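Local coordinates for protein bacterial leucyl aminopeptidase (Legionella pneumophila, PDB 6ESL) that probably removes N-terminal residues such as leucine from peptides as a secreted two-zinc aminopeptidase of the M28 family, at residues B[218-223]-B[369-374]; B[284-289]-B[377-382]; B[334-339]-B[346-351]. One frame throughout, in Å; residues are numbered along the deposited sequence.

Overall arrangement
All three contacts belong to the M28 peptidase region. The zinc ions sit beside loop 284-289, which follows strand 277-282 and carries Asp284, and beside the turn 218-223, which carries Asp222. Contacts 1 and 2 have centres about 9 Å apart and both use helix 373-391. Two probable hydrogen bonds join them: Asn372 N reaches Gly287 O at 2.7 Å, and Asp223 OD1 lies 3.0 Å from Met285 N. They also share one zinc ion, bound by Asp222 and Asp284. Contact 3, about 13 Å from contact 2 between centres, is tied to it through Glu351 OE1, 2.8 Å from Tyr288 N. Contacts 1 and 3, about 18 Å apart between centres, do not touch, but loop 284-289 bonds to both.

Contact 1: B[218-223]-B[369-374]; sequences PGAGDD and DLLNLE. With ZN (zinc ion), chain E; ZN (zinc ion), chain F.
The carboxylate of Asp222 bridges two zinc ions, its OD1 binding one of them at 2.0 Å, and directly before it in the chain comes the turn Ala220-Gly221 on which Leu371 rests. The zinc ion held by OD1 also carries a water and is completed by His209 and Asp284. OD2 binds the other at a longer 2.5 Å, with Glu257 as its protein partner. The peptide bond between Asp222 and Asp223 is cis, a feature familiar from the metal-bridging aspartate of M28 aminopeptidases.

Across the contact, both methyls of Leu371 rest on the backbone of Ala220-Gly221. CD1 lies 3.7 Å from Ala220 O, 3.8 Å from Ala220 CB and 3.8 Å from Gly221 N, the last of these hydrogen-bonded to Asp366 OD1. The second branch, CD2, comes up to Gly221 CA at 4.0 Å. Leu137 of helix 130-142 also meets the leucine side chain. At the far end of the contact, Asn372 N-caps helix 373-391, its OD1 accepting from His375 N.

No hydrogen bond crosses the contact. Leu371 is held to the helix start by van der Waals contact, while the polar groups of segment 218-223 have partners elsewhere, including Arg146, Asp366 and the zinc ions, which fix the bridging carboxylate by both of its oxygens.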
loop_
_atom_site.group_PDB
_atom_site.type_symbol
_atom_site.label_atom_id
_atom_site.label_comp_id
_atom_site.label_asym_id
_atom_site.label_seq_id
_atom_site.Cartn_x
_atom_site.Cartn_y
_atom_site.Cartn_z
ATOM N N PRO B 218 -6.215 9.945 32.332
ATOM C CA PRO B 218 -5.691 8.572 32.476
ATOM C C PRO B 218 -5.019 8.005 31.211
ATOM O O PRO B 218 -4.151 7.149 31.298
ATOM C CB PRO B 218 -6.935 7.726 32.812
ATOM C CG PRO B 218 -8.021 8.683 32.996
ATOM C CD PRO B 218 -7.669 10.031 32.431
ATOM N N GLY B 219 -5.431 8.471 30.063
ATOM C CA GLY B 219 -4.794 8.057 28.822
ATOM C C GLY B 219 -4.655 6.593 28.614
ATOM O O GLY B 219 -3.609 6.117 28.231
ATOM N N ALA B 220 -5.716 5.848 28.908
ATOM C CA ALA B 220 -5.610 4.427 28.835
ATOM C C ALA B 220 -5.364 3.942 27.393
ATOM O O ALA B 220 -4.452 3.169 27.115
ATOM C CB ALA B 220 -6.856 3.808 29.467
ATOM N N GLY B 221 -6.312 4.271 26.538
ATOM C CA GLY B 221 -6.229 3.961 25.116
ATOM C C GLY B 221 -5.105 4.725 24.464
ATOM O O GLY B 221 -4.197 4.110 23.852
ATOM N N ASP B 222 -5.158 6.028 24.643
ATOM C CA ASP B 222 -4.107 6.845 24.077
ATOM C C ASP B 222 -3.186 7.459 25.063
ATOM O O ASP B 222 -3.512 8.484 25.655
ATOM C CB ASP B 222 -4.888 7.931 23.310
ATOM C CG ASP B 222 -4.030 8.827 22.462
ATOM O OD1 ASP B 222 -2.867 8.484 22.140
ATOM O OD2 ASP B 222 -4.544 9.901 22.111
ATOM N N ASP B 223 -1.920 6.970 25.139
ATOM C CA ASP B 223 -1.383 5.748 24.534
ATOM C C ASP B 223 -0.750 4.897 25.618
ATOM O O ASP B 223 0.291 4.265 25.416
ATOM C CB ASP B 223 -0.373 6.056 23.456
ATOM C CG ASP B 223 0.080 4.844 22.722
ATOM O OD1 ASP B 223 -0.642 3.840 22.640
ATOM O OD2 ASP B 223 1.196 4.926 22.127
ATOM N N ASP B 369 -11.122 0.428 31.684
ATOM C CA ASP B 369 -12.313 -0.391 31.632
ATOM C C ASP B 369 -13.050 -0.423 30.315
ATOM O O ASP B 369 -13.852 -1.282 30.124
ATOM C CB ASP B 369 -13.234 -0.088 32.793
ATOM C CG ASP B 369 -12.681 -0.587 34.091
ATOM O OD1 ASP B 369 -11.753 -1.391 34.082
ATOM O OD2 ASP B 369 -13.161 -0.174 35.138
ATOM N N LEU B 370 -12.863 0.583 29.475
ATOM C CA LEU B 370 -13.422 0.595 28.151
ATOM C C LEU B 370 -12.557 -0.209 27.132
ATOM O O LEU B 370 -12.974 -0.417 26.051
ATOM C CB LEU B 370 -13.665 2.029 27.725
ATOM C CG LEU B 370 -14.530 2.823 28.695
ATOM C CD1 LEU B 370 -14.359 4.307 28.599
ATOM C CD2 LEU B 370 -15.993 2.469 28.661
ATOM N N LEU B 371 -11.358 -0.622 27.511
ATOM C CA LEU B 371 -10.436 -1.372 26.669
ATOM C C LEU B 371 -10.590 -2.892 26.690
ATOM O O LEU B 371 -11.221 -3.406 27.544
ATOM C CB LEU B 371 -8.994 -1.002 26.944
ATOM C CG LEU B 371 -8.649 0.480 27.042
ATOM C CD1 LEU B 371 -7.179 0.662 27.305
ATOM C CD2 LEU B 371 -9.089 1.231 25.821
ATOM N N ASN B 372 -9.971 -3.576 25.748
ATOM C CA ASN B 372 -10.056 -5.012 25.572
ATOM C C ASN B 372 -8.629 -5.585 25.640
ATOM O O ASN B 372 -7.725 -5.295 24.811
ATOM C CB ASN B 372 -10.656 -5.258 24.223
ATOM C CG ASN B 372 -10.872 -6.721 23.917
ATOM O OD1 ASN B 372 -9.920 -7.475 23.643
ATOM N ND2 ASN B 372 -12.167 -7.108 23.870
ATOM N N LEU B 373 -8.434 -6.458 26.607
ATOM C CA LEU B 373 -7.094 -6.963 26.884
ATOM C C LEU B 373 -6.626 -7.917 25.821
ATOM O O LEU B 373 -5.422 -7.931 25.513
ATOM C CB LEU B 373 -6.998 -7.574 28.311
ATOM C CG LEU B 373 -5.693 -8.199 28.722
ATOM C CD1 LEU B 373 -4.596 -7.157 28.614
ATOM C CD2 LEU B 373 -5.894 -8.651 30.205
ATOM N N GLU B 374 -7.536 -8.635 25.187
ATOM C CA GLU B 374 -7.141 -9.512 24.105
ATOM C C GLU B 374 -6.558 -8.639 22.934
ATOM O O GLU B 374 -5.597 -9.020 22.348
ATOM C CB GLU B 374 -8.319 -10.304 23.592
ATOM C CG GLU B 374 -7.944 -11.278 22.515
ATOM C CD GLU B 374 -9.115 -12.106 22.057
ATOM O OE1 GLU B 374 -9.412 -13.091 22.747
ATOM O OE2 GLU B 374 -9.745 -11.777 21.035
HETATM ZN ZN ZN E . -2.930 11.078 20.633
HETATM ZN ZN ZN F . -1.752 8.669 20.537
HETATM O O HOH W 1 -3.491 8.556 19.212
#

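Contact 2: B[284-289]-B[377-382]; sequences DMTGYR and TNFSKL. With ZN (zinc ion), chain F.
Thr286 meets the aromatic face of Phe379 with its backbone: the CA sits 4.1 Å from the ring centroid and 25° off the normal, a CH-pi contact displaced toward the rim. The setting is the alpha/beta fold of the M28 zinc peptidases, in which strand 277-282 runs into loop 284-289 and helix 373-391 packs against that loop. The carbonyl O of Thr286 approaches the ring as well, lying 3.3 Å from Phe379 CD2. Where the ring joins its CB, Thr286 CG2 is 3.6 Å from Phe379 CB, and the two side chains run past each other in opposite directions. A chi1 of 66° puts OG1 between the backbone N and the carbonyl carbon and leaves CG2 anti to the carbonyl carbon, facing Phe379, while OG1 finds its strongest polar partner in Ser229 of helix 220-239. Phe379 also touches Pro349 of strand 346-350, which places it between loop and sheet.

A looser meeting occurs one helix residue earlier. Asn378 OD1 stands near the guanidinium plane of Arg289, at its edge, but remains 4.0 Å from NH2. The two side chains cross at about a right angle. Arg289 NH2 forms a salt bridge with Glu374 OE2, and NH1 is hydrogen-bonded to Ala292 O.

The start of the same loop carries a metal ligand. Asp284 chelates one zinc ion with both oxygens, OD1 at 2.4 Å and OD2 at 2.5 Å.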
loop_
_atom_site.group_PDB
_atom_site.type_symbol
_atom_site.label_atom_id
_atom_site.label_comp_id
_atom_site.label_asym_id
_atom_site.label_seq_id
_atom_site.Cartn_x
_atom_site.Cartn_y
_atom_site.Cartn_z
ATOM N N ASP B 284 0.239 3.112 18.640
ATOM C CA ASP B 284 -0.575 4.167 19.179
ATOM C C ASP B 284 -2.012 3.672 19.168
ATOM O O ASP B 284 -2.676 3.627 18.132
ATOM C CB ASP B 284 -0.454 5.430 18.327
ATOM C CG ASP B 284 -1.290 6.576 18.862
ATOM O OD1 ASP B 284 -1.965 6.388 19.896
ATOM O OD2 ASP B 284 -1.275 7.663 18.246
ATOM N N MET B 285 -2.470 3.303 20.351
ATOM C CA MET B 285 -3.828 2.862 20.619
ATOM C C MET B 285 -3.955 1.398 20.167
ATOM O O MET B 285 -4.051 1.037 18.963
ATOM C CB MET B 285 -4.942 3.768 20.102
ATOM C CG MET B 285 -4.742 5.206 20.477
ATOM S SD MET B 285 -6.011 6.338 19.970
ATOM C CE MET B 285 -6.110 6.072 18.205
ATOM N N THR B 286 -3.930 0.540 21.174
ATOM C CA THR B 286 -3.924 -0.923 20.976
ATOM C C THR B 286 -5.028 -1.666 21.737
ATOM O O THR B 286 -5.073 -2.912 21.747
ATOM C CB THR B 286 -2.577 -1.513 21.442
ATOM O OG1 THR B 286 -2.422 -1.368 22.839
ATOM C CG2 THR B 286 -1.401 -0.948 20.661
ATOM N N GLY B 287 -5.942 -0.925 22.353
ATOM C CA GLY B 287 -6.922 -1.562 23.228
ATOM C C GLY B 287 -8.406 -1.416 23.011
ATOM O O GLY B 287 -9.169 -2.173 23.570
ATOM N N TYR B 288 -8.835 -0.421 22.256
ATOM C CA TYR B 288 -10.259 -0.203 22.078
ATOM C C TYR B 288 -10.728 -0.881 20.889
ATOM O O TYR B 288 -10.115 -0.769 19.777
ATOM C CB TYR B 288 -10.560 1.314 22.018
ATOM C CG TYR B 288 -12.050 1.615 21.747
ATOM C CD1 TYR B 288 -12.993 1.721 22.809
ATOM C CD2 TYR B 288 -12.489 1.838 20.448
ATOM C CE1 TYR B 288 -14.337 2.022 22.528
ATOM C CE2 TYR B 288 -13.809 2.128 20.183
ATOM C CZ TYR B 288 -14.708 2.202 21.249
ATOM O OH TYR B 288 -16.007 2.440 20.919
ATOM N N ARG B 289 -11.839 -1.634 21.035
ATOM C CA ARG B 289 -12.481 -2.295 19.937
ATOM C C ARG B 289 -13.798 -1.634 19.688
ATOM O O ARG B 289 -14.548 -1.334 20.612
ATOM C CB ARG B 289 -12.711 -3.804 20.225
ATOM C CG ARG B 289 -11.492 -4.684 19.973
ATOM C CD ARG B 289 -11.845 -6.139 20.233
ATOM N NE ARG B 289 -10.687 -6.982 20.006
ATOM C CZ ARG B 289 -10.684 -8.287 20.202
ATOM N NH1 ARG B 289 -11.816 -8.882 20.598
ATOM N NH2 ARG B 289 -9.586 -8.984 19.942
ATOM N N THR B 377 -3.122 -7.446 23.841
ATOM C CA THR B 377 -2.220 -8.630 23.755
ATOM C C THR B 377 -1.840 -8.940 22.288
ATOM O O THR B 377 -0.692 -9.234 21.946
ATOM C CB THR B 377 -2.882 -9.868 24.446
ATOM O OG1 THR B 377 -3.148 -9.541 25.805
ATOM C CG2 THR B 377 -2.044 -11.019 24.399
ATOM N N ASN B 378 -2.809 -8.819 21.395
ATOM C CA ASN B 378 -2.572 -9.021 19.964
ATOM C C ASN B 378 -1.558 -8.033 19.384
ATOM O O ASN B 378 -0.692 -8.418 18.595
ATOM C CB ASN B 378 -3.915 -8.990 19.179
ATOM C CG ASN B 378 -4.710 -10.295 19.294
ATOM O OD1 ASN B 378 -5.939 -10.354 18.911
ATOM N ND2 ASN B 378 -4.070 -11.354 19.831
ATOM N N PHE B 379 -1.655 -6.798 19.789
ATOM C CA PHE B 379 -0.660 -5.802 19.408
ATOM C C PHE B 379 0.724 -6.057 19.976
ATOM O O PHE B 379 1.731 -5.951 19.219
ATOM C CB PHE B 379 -1.158 -4.366 19.707
ATOM C CG PHE B 379 -2.203 -3.907 18.752
ATOM C CD1 PHE B 379 -1.867 -3.334 17.523
ATOM C CD2 PHE B 379 -3.507 -4.063 19.057
ATOM C CE1 PHE B 379 -2.892 -2.848 16.658
ATOM C CE2 PHE B 379 -4.541 -3.745 18.134
ATOM C CZ PHE B 379 -4.216 -3.138 16.946
ATOM N N SER B 380 0.763 -6.580 21.221
ATOM C CA SER B 380 2.022 -6.940 21.830
ATOM C C SER B 380 2.652 -8.074 21.039
ATOM O O SER B 380 3.887 -8.091 20.759
ATOM C CB SER B 380 1.793 -7.256 23.314
ATOM O OG SER B 380 3.021 -7.354 23.980
ATOM N N LYS B 381 1.817 -9.039 20.614
ATOM C CA LYS B 381 2.287 -10.141 19.799
ATOM C C LYS B 381 2.830 -9.658 18.497
ATOM O O LYS B 381 3.802 -10.183 17.996
ATOM C CB LYS B 381 1.153 -11.140 19.538
ATOM C CG LYS B 381 0.831 -11.967 20.793
ATOM C CD LYS B 381 -0.265 -12.958 20.602
ATOM C CE LYS B 381 -0.561 -13.530 21.957
ATOM N NZ LYS B 381 -1.493 -14.658 21.974
ATOM N N LEU B 382 2.150 -8.700 17.905
ATOM C CA LEU B 382 2.606 -8.152 16.647
ATOM C C LEU B 382 3.996 -7.527 16.805
ATOM O O LEU B 382 4.833 -7.687 15.922
ATOM C CB LEU B 382 1.578 -7.163 16.060
ATOM C CG LEU B 382 1.912 -6.472 14.743
ATOM C CD1 LEU B 382 2.244 -7.473 13.653
ATOM C CD2 LEU B 382 0.789 -5.533 14.236
HETATM ZN ZN ZN F . -1.752 8.669 20.537
HETATM O O HOH W 1 -3.491 8.556 19.212
#

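Contact 3: B[334-339]-B[346-351]; sequences SDHASW and AAFPCE
His336 and Phe348 form the aromatic part of this contact, where the start of helix 336-340 lies over strand 346-350. Their planes are nearly parallel (26°), with centroids 4.6 Å apart, yet the rings are slid so far that they hardly overlap. What sits over the centre of the imidazole is Phe348 CB, a CH-pi contact of 3.7 Å to the centroid and only 6° off the normal. The nearest ring atoms are His336 CE1 and Phe348 CD2, 3.3 Å apart. The histidine CG stands between the backbone N and the carbonyl carbon (chi1 56°), a turn that lays the imidazole across the phenylalanine side chain. Phe300 of strand 297-300 meets the Phe348 ring too.

Aliphatic contact is limited to Ala346 CB and Trp339 CB, 4.0 Å apart; the indole leads away to Phe270 and to a hydrogen bond between NE1 and Tyr253 OH. The same alanine methyl also rests against a backbone carbonyl, 3.7 Å from His336 O.

Polar links run outside the pair: Ser334 OG bonds to Gln282 NE2 and to OD2 of the zinc ligand Asp284. No hydrogen bond crosses the contact itself, but Phe348 CB, seated over the imidazole centre, limits how the His336 ring can shift.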
loop_
_atom_site.group_PDB
_atom_site.type_symbol
_atom_site.label_atom_id
_atom_site.label_comp_id
_atom_site.label_asym_id
_atom_site.label_seq_id
_atom_site.Cartn_x
_atom_site.Cartn_y
_atom_site.Cartn_z
ATOM N N SER B 334 0.697 10.219 14.237
ATOM C CA SER B 334 1.488 9.712 15.332
ATOM C C SER B 334 2.949 9.632 14.959
ATOM O O SER B 334 3.355 10.053 13.896
ATOM C CB SER B 334 0.991 8.336 15.765
ATOM O OG SER B 334 1.350 8.021 17.067
ATOM N N ASP B 335 3.740 9.077 15.865
ATOM C CA ASP B 335 5.199 9.178 15.789
ATOM C C ASP B 335 5.871 8.494 14.588
ATOM O O ASP B 335 6.962 8.881 14.204
ATOM C CB ASP B 335 5.869 8.734 17.139
ATOM C CG ASP B 335 5.384 9.537 18.257
ATOM O OD1 ASP B 335 5.686 10.759 18.250
ATOM O OD2 ASP B 335 4.761 8.894 19.197
ATOM N N HIS B 336 5.194 7.552 13.938
ATOM C CA HIS B 336 5.735 6.985 12.712
ATOM C C HIS B 336 5.998 8.054 11.680
ATOM O O HIS B 336 6.939 7.902 10.872
ATOM C CB HIS B 336 4.768 5.954 12.139
ATOM C CG HIS B 336 3.407 6.505 11.887
ATOM N ND1 HIS B 336 2.529 6.820 12.934
ATOM C CD2 HIS B 336 2.775 6.841 10.717
ATOM C CE1 HIS B 336 1.423 7.343 12.369
ATOM N NE2 HIS B 336 1.562 7.368 11.031
ATOM N N ALA B 337 5.257 9.153 11.723
ATOM C CA ALA B 337 5.403 10.197 10.720
ATOM C C ALA B 337 6.759 10.856 10.752
ATOM O O ALA B 337 7.271 11.305 9.718
ATOM C CB ALA B 337 4.275 11.243 10.831
ATOM N N SER B 338 7.293 11.020 11.968
ATOM C CA SER B 338 8.617 11.531 12.163
ATOM C C SER B 338 9.715 10.770 11.425
ATOM O O SER B 338 10.611 11.421 10.822
ATOM C CB SER B 338 8.915 11.715 13.655
ATOM O OG SER B 338 7.898 12.542 14.259
ATOM N N TRP B 339 9.599 9.442 11.406
ATOM C CA TRP B 339 10.498 8.562 10.674
ATOM C C TRP B 339 10.240 8.614 9.173
ATOM O O TRP B 339 11.190 8.790 8.338
ATOM C CB TRP B 339 10.400 7.140 11.210
ATOM C CG TRP B 339 10.805 6.968 12.596
ATOM C CD1 TRP B 339 9.963 6.890 13.694
ATOM C CD2 TRP B 339 12.161 6.886 13.145
ATOM N NE1 TRP B 339 10.694 6.762 14.830
ATOM C CE2 TRP B 339 12.043 6.738 14.527
ATOM C CE3 TRP B 339 13.425 6.857 12.596
ATOM C CZ2 TRP B 339 13.126 6.609 15.339
ATOM C CZ3 TRP B 339 14.538 6.710 13.452
ATOM C CH2 TRP B 339 14.367 6.587 14.778
ATOM N N ALA B 346 8.461 3.006 7.860
ATOM C CA ALA B 346 7.718 3.079 9.089
ATOM C C ALA B 346 6.297 2.669 8.869
ATOM O O ALA B 346 5.711 2.904 7.784
ATOM C CB ALA B 346 7.782 4.486 9.670
ATOM N N ALA B 347 5.733 2.022 9.858
ATOM C CA ALA B 347 4.374 1.466 9.722
ATOM C C ALA B 347 3.630 1.658 11.039
ATOM O O ALA B 347 4.282 1.787 12.095
ATOM C CB ALA B 347 4.427 0.006 9.382
ATOM N N PHE B 348 2.286 1.630 10.930
ATOM C CA PHE B 348 1.391 2.004 12.014
ATOM C C PHE B 348 0.127 1.089 11.975
ATOM O O PHE B 348 -0.859 1.365 11.264
ATOM C CB PHE B 348 1.025 3.481 11.939
ATOM C CG PHE B 348 0.054 3.955 12.979
ATOM C CD1 PHE B 348 -0.001 3.407 14.242
ATOM C CD2 PHE B 348 -0.828 4.973 12.705
ATOM C CE1 PHE B 348 -0.987 3.846 15.163
ATOM C CE2 PHE B 348 -1.777 5.443 13.637
ATOM C CZ PHE B 348 -1.811 4.908 14.896
ATOM N N PRO B 349 0.150 0.004 12.767
ATOM C CA PRO B 349 -1.067 -0.726 12.989
ATOM C C PRO B 349 -1.849 -0.132 14.172
ATOM O O PRO B 349 -1.208 0.399 15.098
ATOM C CB PRO B 349 -0.560 -2.095 13.366
ATOM C CG PRO B 349 0.752 -1.817 14.097
ATOM C CD PRO B 349 1.266 -0.506 13.596
ATOM N N CYS B 350 -3.182 -0.206 14.144
ATOM C CA CYS B 350 -4.006 0.468 15.138
ATOM C C CYS B 350 -5.293 -0.243 15.429
ATOM O O CYS B 350 -5.732 -1.130 14.723
ATOM C CB CYS B 350 -4.237 1.971 14.698
ATOM S SG CYS B 350 -5.059 3.088 15.852
ATOM N N GLU B 351 -5.803 0.062 16.593
ATOM C CA GLU B 351 -6.931 -0.641 17.198
ATOM C C GLU B 351 -8.253 -0.504 16.456
ATOM O O GLU B 351 -9.103 -1.416 16.533
ATOM C CB GLU B 351 -7.160 -0.162 18.646
ATOM C CG GLU B 351 -7.515 1.355 18.708
ATOM C CD GLU B 351 -7.630 1.967 20.107
ATOM O OE1 GLU B 351 -7.060 1.393 21.027
ATOM O OE2 GLU B 351 -8.313 3.016 20.219
#